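Local coordinates for protein CRISPR-associated endonuclease Cas2 2 (Thermus thermophilus, PDB 1ZPW) that probably acts as a metal-dependent CRISPR-associated endoribonuclease in bacterial adaptive immunity, working as a homodimer that pairs with a Cas1 dimer, at residues 14-17 against 18-22. Sequence-based numbering, arbitrary orientation.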
# COMPACT_ATOMS: atom_id res chain seq x y z
N ASP A 14 -12.31 7.17 7.19
CA ASP A 14 -13.52 6.38 7.19
C ASP A 14 -13.25 4.89 7.31
O ASP A 14 -12.50 4.31 6.49
CB ASP A 14 -14.32 6.64 5.92
CG ASP A 14 -15.62 5.86 5.89
OD1 ASP A 14 -16.57 6.25 6.63
OD2 ASP A 14 -15.79 4.83 5.21
N ASP A 15 -13.84 4.24 8.32
CA ASP A 15 -13.51 2.83 8.55
C ASP A 15 -13.88 1.91 7.38
O ASP A 15 -13.13 1.00 7.05
CB ASP A 15 -14.20 2.30 9.82
CG ASP A 15 -13.58 2.79 11.11
OD1 ASP A 15 -12.47 3.38 11.14
OD2 ASP A 15 -14.20 2.61 12.19
N THR A 16 -15.07 2.12 6.79
CA THR A 16 -15.53 1.28 5.70
C THR A 16 -14.61 1.40 4.47
O THR A 16 -14.23 0.38 3.91
CB THR A 16 -16.99 1.61 5.32
OG1 THR A 16 -17.84 1.28 6.43
CG2 THR A 16 -17.48 0.70 4.20
N ARG A 17 -14.27 2.62 4.09
CA ARG A 17 -13.33 2.82 2.98
C ARG A 17 -11.98 2.20 3.31
O ARG A 17 -11.36 1.61 2.44
CB ARG A 17 -13.12 4.29 2.69
CG ARG A 17 -14.37 4.93 2.12
CD ARG A 17 -14.09 6.20 1.36
NE ARG A 17 -13.36 7.19 2.14
CZ ARG A 17 -13.94 8.09 2.95
NH1 ARG A 17 -15.27 8.10 3.12
NH2 ARG A 17 -13.19 8.96 3.60
N ARG A 18 -11.55 2.28 4.57
CA ARG A 18 -10.24 1.73 4.93
C ARG A 18 -10.22 0.21 4.81
O ARG A 18 -9.24 -0.37 4.34
CB ARG A 18 -9.84 2.13 6.35
CG ARG A 18 -8.31 2.03 6.58
CD ARG A 18 -7.93 2.25 8.07
NE ARG A 18 -8.56 3.48 8.51
CZ ARG A 18 -9.58 3.54 9.36
NH1 ARG A 18 -10.13 4.71 9.59
NH2 ARG A 18 -10.04 2.43 9.96
N VAL A 19 -11.32 -0.43 5.23
CA VAL A 19 -11.42 -1.88 5.15
C VAL A 19 -11.37 -2.28 3.67
O VAL A 19 -10.65 -3.22 3.30
CB VAL A 19 -12.76 -2.38 5.77
CG1 VAL A 19 -12.98 -3.81 5.37
CG2 VAL A 19 -12.68 -2.24 7.30
N LYS A 20 -12.11 -1.56 2.83
CA LYS A 20 -12.11 -1.89 1.40
C LYS A 20 -10.73 -1.72 0.77
O LYS A 20 -10.28 -2.57 -0.03
CB LYS A 20 -13.14 -1.04 0.66
CG LYS A 20 -14.57 -1.42 1.07
CD LYS A 20 -15.57 -0.57 0.33
CE LYS A 20 -16.96 -0.85 0.83
NZ LYS A 20 -17.92 0.09 0.17
N LEU A 21 -10.04 -0.65 1.17
CA LEU A 21 -8.71 -0.40 0.62
C LEU A 21 -7.73 -1.48 1.09
O LEU A 21 -6.97 -1.98 0.30
CB LEU A 21 -8.21 1.00 1.00
CG LEU A 21 -6.80 1.27 0.47
CD1 LEU A 21 -6.73 1.24 -1.06
CD2 LEU A 21 -6.28 2.59 1.01
N ALA A 22 -7.77 -1.84 2.36
CA ALA A 22 -6.89 -2.92 2.84
C ALA A 22 -7.15 -4.24 2.13
O ALA A 22 -6.20 -4.96 1.80
CB ALA A 22 -7.01 -3.10 4.36
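Asp15 and Arg18, three residues apart in the first turn of helix 15-26, are joined by a salt bridge in which two guanidinium nitrogens converge on one carboxylate oxygen. Arg18 NH2 lies 2.9 Å from Asp15 OD1, which it meets from above the carboxylate plane, and Arg18 NH1 reaches the same oxygen at 3.1 Å along its anti lone pair. The oxygen sits near the guanidinium plane; NH1 and NH2 make an end-on grip on OD1 alone, with the carboxylate and guanidinium planes 75° apart. Arg18 CG stands anti to the backbone N (chi1 -159°), and the bend at chi3 swings the guanidinium back toward the helix start, with Asp14 O over one face, toward its rim. Arg18 NH1 also bonds Ile12 O, tying the group to the loop ahead of the helix.

Capping and backbone bonds close the turn. Asp14 is the N-cap: its OD2 accepts from Arg17 N at 2.9 Å, on the anti side and nearly straight (165°). Regular i to i+4 bonds follow, from Arg18 N to Asp14 O through Leu21 N to Arg17 O.

Charge and apolar contacts are looser. Asp14 CB rests over one face of the Arg17 guanidinium, toward its rim, and the attraction between Asp14 OD2 and Arg17 NH1, 3.9 Å apart, is one of charge alone, with no N-H aimed at the oxygen; the stronger partner of Arg17 is Asp62, whose OD2 forms a salt bridge with NE. Thr16 CG2 lies 3.7 Å from Lys20 CE, the two side chains running alongside each other.

Leu21 is buried against Tyr10 of strand 4-11 and Leu57, just beyond helix 43-56, while Arg18 also touches Tyr10, its side chain about 7 Å from that of Asp11, the predicted catalytic magnesium ligand at the end of that strand.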